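Local coordinates for protein uncharacterized HTH-type transcriptional regulator YurK (Bacillus subtilis, PDB 2IKK) that probably binds DNA as a GntR-type transcriptional regulator, the piece described here being its C-terminal UTRA domain, at residues A[42-54]-A[141-155]. Sequence-based numbering, arbitrary orientation.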
# COMPACT_ATOMS: atom_id res chain seq x y z
N ALA A 42 -17.45 6.16 21.64
CA ALA A 42 -16.24 6.40 20.83
C ALA A 42 -14.96 6.49 21.66
O ALA A 42 -14.89 7.23 22.64
CB ALA A 42 -16.43 7.68 19.89
N SER A 43 -13.96 5.69 21.28
CA SER A 43 -12.62 5.80 21.87
C SER A 43 -11.99 7.11 21.47
O SER A 43 -12.51 7.82 20.56
CB SER A 43 -11.76 4.64 21.37
OG SER A 43 -11.57 4.69 19.95
N LYS A 44 -10.84 7.44 22.09
CA LYS A 44 -10.12 8.68 21.71
C LYS A 44 -9.75 8.72 20.23
O LYS A 44 -10.05 9.72 19.55
CB LYS A 44 -8.91 8.99 22.61
CG LYS A 44 -9.33 9.39 24.06
CD LYS A 44 -8.17 9.81 24.94
CE LYS A 44 -8.66 10.51 26.26
NZ LYS A 44 -7.49 10.80 27.24
N PRO A 45 -9.09 7.67 19.72
CA PRO A 45 -8.76 7.69 18.30
C PRO A 45 -9.96 7.71 17.38
O PRO A 45 -9.93 8.35 16.32
CB PRO A 45 -8.00 6.36 18.07
CG PRO A 45 -8.01 5.64 19.31
CD PRO A 45 -8.54 6.48 20.41
N ILE A 46 -11.01 7.02 17.75
CA ILE A 46 -12.22 7.03 16.88
C ILE A 46 -12.86 8.44 16.97
O ILE A 46 -13.27 9.01 15.93
CB ILE A 46 -13.22 5.96 17.31
CG1 ILE A 46 -12.68 4.54 17.00
CG2 ILE A 46 -14.67 6.15 16.62
CD1 ILE A 46 -12.17 4.36 15.57
N ALA A 47 -13.00 8.99 18.17
CA ALA A 47 -13.57 10.35 18.23
C ALA A 47 -12.73 11.42 17.50
O ALA A 47 -13.28 12.36 16.88
CB ALA A 47 -13.89 10.80 19.70
N GLU A 48 -11.42 11.25 17.53
CA GLU A 48 -10.50 12.14 16.82
C GLU A 48 -10.67 12.06 15.31
O GLU A 48 -10.81 13.10 14.64
CB GLU A 48 -9.03 11.87 17.21
CG GLU A 48 -8.62 12.66 18.45
CD GLU A 48 -7.10 12.58 18.81
OE1 GLU A 48 -6.27 12.45 17.85
OE2 GLU A 48 -6.77 12.67 20.05
N LYS A 49 -10.76 10.84 14.79
CA LYS A 49 -10.99 10.64 13.36
C LYS A 49 -12.35 11.21 12.90
O LYS A 49 -12.45 11.80 11.77
CB LYS A 49 -11.00 9.12 13.02
CG LYS A 49 -9.82 8.69 12.17
CD LYS A 49 -9.14 7.44 12.65
CE LYS A 49 -9.98 6.20 12.57
NZ LYS A 49 -10.15 5.75 11.12
N LEU A 50 -13.37 10.99 13.71
CA LEU A 50 -14.75 11.37 13.30
C LEU A 50 -15.10 12.84 13.65
O LEU A 50 -16.21 13.31 13.31
CB LEU A 50 -15.82 10.42 13.89
CG LEU A 50 -15.68 8.97 13.35
CD1 LEU A 50 -16.68 7.99 14.13
CD2 LEU A 50 -15.92 8.99 11.81
N GLN A 51 -14.19 13.48 14.37
CA GLN A 51 -14.30 14.86 14.86
C GLN A 51 -15.65 15.04 15.63
O GLN A 51 -16.50 15.93 15.31
CB GLN A 51 -14.28 15.84 13.68
CG GLN A 51 -12.93 15.91 12.91
CD GLN A 51 -11.87 16.83 13.52
OE1 GLN A 51 -12.01 17.28 14.68
NE2 GLN A 51 -10.83 17.20 12.69
N ILE A 52 -15.84 14.17 16.61
CA ILE A 52 -17.00 14.20 17.49
C ILE A 52 -16.55 14.26 18.94
O ILE A 52 -15.40 14.07 19.23
CB ILE A 52 -17.92 13.05 17.26
CG1 ILE A 52 -17.24 11.71 17.60
CG2 ILE A 52 -18.50 13.12 15.85
CD1 ILE A 52 -17.91 10.41 17.01
N GLN A 53 -17.50 14.51 19.83
CA GLN A 53 -17.20 14.56 21.29
C GLN A 53 -16.63 13.27 21.87
O GLN A 53 -16.93 12.16 21.36
CB GLN A 53 -18.52 14.80 22.03
CG GLN A 53 -19.27 16.11 21.61
CD GLN A 53 -20.45 16.38 22.53
OE1 GLN A 53 -20.76 15.56 23.40
NE2 GLN A 53 -21.15 17.52 22.32
N PRO A 54 -15.79 13.41 22.94
CA PRO A 54 -15.35 12.14 23.53
C PRO A 54 -16.57 11.31 23.91
O PRO A 54 -17.63 11.87 24.27
CB PRO A 54 -14.61 12.58 24.81
CG PRO A 54 -14.02 13.92 24.50
CD PRO A 54 -15.21 14.59 23.65
N ASP A 141 -6.20 1.92 7.30
CA ASP A 141 -6.95 2.80 8.21
C ASP A 141 -7.57 3.86 7.30
O ASP A 141 -6.85 4.66 6.70
CB ASP A 141 -6.01 3.36 9.26
CG ASP A 141 -6.69 4.30 10.24
OD1 ASP A 141 -7.77 4.78 9.88
OD2 ASP A 141 -6.14 4.61 11.31
N LYS A 142 -8.89 3.80 7.17
CA LYS A 142 -9.66 4.65 6.23
C LYS A 142 -10.60 5.63 6.93
O LYS A 142 -11.37 5.23 7.80
CB LYS A 142 -10.42 3.80 5.21
CG LYS A 142 -11.43 4.61 4.34
CD LYS A 142 -12.08 3.76 3.19
CE LYS A 142 -13.49 3.40 3.40
NZ LYS A 142 -14.17 2.83 2.06
N THR A 143 -10.52 6.91 6.56
CA THR A 143 -11.60 7.84 6.98
C THR A 143 -12.29 8.32 5.67
O THR A 143 -11.62 8.72 4.69
CB THR A 143 -11.08 8.95 7.75
OG1 THR A 143 -10.36 8.44 8.89
CG2 THR A 143 -12.24 9.86 8.26
N ALA A 144 -13.63 8.22 5.67
CA ALA A 144 -14.41 8.62 4.47
C ALA A 144 -14.99 9.96 4.87
O ALA A 144 -15.34 10.18 6.07
CB ALA A 144 -15.54 7.66 4.22
N PHE A 145 -15.17 10.81 3.86
CA PHE A 145 -15.63 12.22 4.03
C PHE A 145 -16.70 12.51 2.99
O PHE A 145 -16.74 11.88 1.92
CB PHE A 145 -14.47 13.15 3.69
CG PHE A 145 -13.33 13.09 4.69
CD1 PHE A 145 -13.33 13.92 5.82
CD2 PHE A 145 -12.29 12.18 4.50
CE1 PHE A 145 -12.26 13.87 6.77
CE2 PHE A 145 -11.23 12.11 5.46
CZ PHE A 145 -11.20 12.95 6.57
N THR A 146 -17.55 13.46 3.31
CA THR A 146 -18.50 13.99 2.35
C THR A 146 -18.20 15.47 2.12
O THR A 146 -17.13 15.95 2.46
CB THR A 146 -19.98 13.63 2.75
OG1 THR A 146 -20.89 13.81 1.61
CG2 THR A 146 -20.41 14.42 3.95
N SER A 147 -19.14 16.19 1.48
CA SER A 147 -19.04 17.63 1.32
C SER A 147 -18.59 18.32 2.60
O SER A 147 -18.93 17.90 3.73
CB SER A 147 -20.40 18.18 0.89
OG SER A 147 -20.86 17.43 -0.20
N ASN A 148 -17.78 19.34 2.37
CA ASN A 148 -17.31 20.24 3.37
C ASN A 148 -16.19 19.56 4.15
O ASN A 148 -15.86 19.98 5.22
CB ASN A 148 -18.48 20.69 4.30
CG ASN A 148 -19.70 21.26 3.50
OD1 ASN A 148 -19.54 22.01 2.50
ND2 ASN A 148 -20.91 20.93 3.97
N ASP A 149 -15.56 18.52 3.58
CA ASP A 149 -14.53 17.77 4.31
C ASP A 149 -15.07 17.19 5.63
O ASP A 149 -14.34 17.07 6.62
CB ASP A 149 -13.26 18.60 4.57
CG ASP A 149 -12.02 17.72 4.76
OD1 ASP A 149 -11.96 16.62 4.19
OD2 ASP A 149 -11.05 18.12 5.46
N GLN A 150 -16.33 16.84 5.65
CA GLN A 150 -16.97 16.33 6.84
C GLN A 150 -16.74 14.79 6.99
O GLN A 150 -17.22 14.04 6.19
CB GLN A 150 -18.47 16.60 6.73
CG GLN A 150 -19.33 15.94 7.77
CD GLN A 150 -18.93 16.39 9.16
OE1 GLN A 150 -18.83 17.62 9.46
NE2 GLN A 150 -18.64 15.40 10.03
N PRO A 151 -16.01 14.36 8.03
CA PRO A 151 -15.85 12.87 8.18
C PRO A 151 -17.23 12.20 8.46
O PRO A 151 -18.04 12.72 9.24
CB PRO A 151 -14.85 12.73 9.38
CG PRO A 151 -15.02 13.98 10.15
CD PRO A 151 -15.28 15.08 9.11
N ILE A 152 -17.46 11.03 7.85
CA ILE A 152 -18.73 10.31 7.94
C ILE A 152 -18.63 8.92 8.54
O ILE A 152 -19.56 8.50 9.22
CB ILE A 152 -19.51 10.23 6.64
CG1 ILE A 152 -18.64 9.71 5.45
CG2 ILE A 152 -20.12 11.68 6.33
CD1 ILE A 152 -19.54 9.27 4.25
N TYR A 153 -17.52 8.25 8.29
CA TYR A 153 -17.27 6.99 8.99
C TYR A 153 -15.79 6.64 8.93
O TYR A 153 -14.98 7.23 8.14
CB TYR A 153 -18.13 5.89 8.42
CG TYR A 153 -17.78 5.52 6.96
CD1 TYR A 153 -16.75 4.66 6.67
CD2 TYR A 153 -18.57 5.98 5.88
CE1 TYR A 153 -16.42 4.28 5.36
CE2 TYR A 153 -18.31 5.60 4.59
CZ TYR A 153 -17.18 4.78 4.31
OH TYR A 153 -16.81 4.40 3.04
N CYS A 154 -15.35 5.70 9.79
CA CYS A 154 -13.95 5.30 9.64
C CYS A 154 -13.86 3.79 9.67
O CYS A 154 -14.70 3.18 10.32
CB CYS A 154 -13.08 5.98 10.70
SG CYS A 154 -13.55 5.74 12.43
N SER A 155 -12.85 3.20 9.03
CA SER A 155 -12.84 1.74 8.88
C SER A 155 -11.42 1.30 9.13
O SER A 155 -10.48 2.03 8.83
CB SER A 155 -13.30 1.37 7.44
OG SER A 155 -14.71 1.59 7.03
O HOH W 1 -18.45 12.53 12.09
O HOH W 2 -18.39 15.46 12.98
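Lys-49 reaches from helix 44-50 across one face of the hairpin formed by strands 141-146 and 150-155, and its amine meets Asp-141 coming from the opposite direction. NZ donates to OD1 of that carboxylate at 2.9 Å on the syn side, 21° out of the plane, closing a salt bridge. To get there the lysine chain bends at chi2, chi3 and chi4 (the last 72°), lying over the hairpin. It crosses Thr-143 at a slant, with CG 3.3 Å from OG1. Further out, its CE packs 3.6 Å from Cys-154 SG. That sulfur is also touched by Ile-46 CD1 at 3.7 Å and, more loosely, by Leu-50 CG. Leu-50 sends CD2 over the strand backbone, 3.7 Å from Tyr-153 CA; Val-58 and Pro-80 also pack against the Leu-50 side chain. At the helix end, where Gln-51 closes a Schellman motif, Pro-151 sets CG 3.4 Å from Leu-50 O; a water bridges that oxygen and Pro-151 O. Cutting Lys-49 back to an alanine is likely to leave Asp-141 without this cationic mate and a gap beside Cys-154. The helix is thus fastened to the UTRA-domain sheet by an apolar patch around one sulfur, with an ion pair at one end and water-bridged carbonyls at the other.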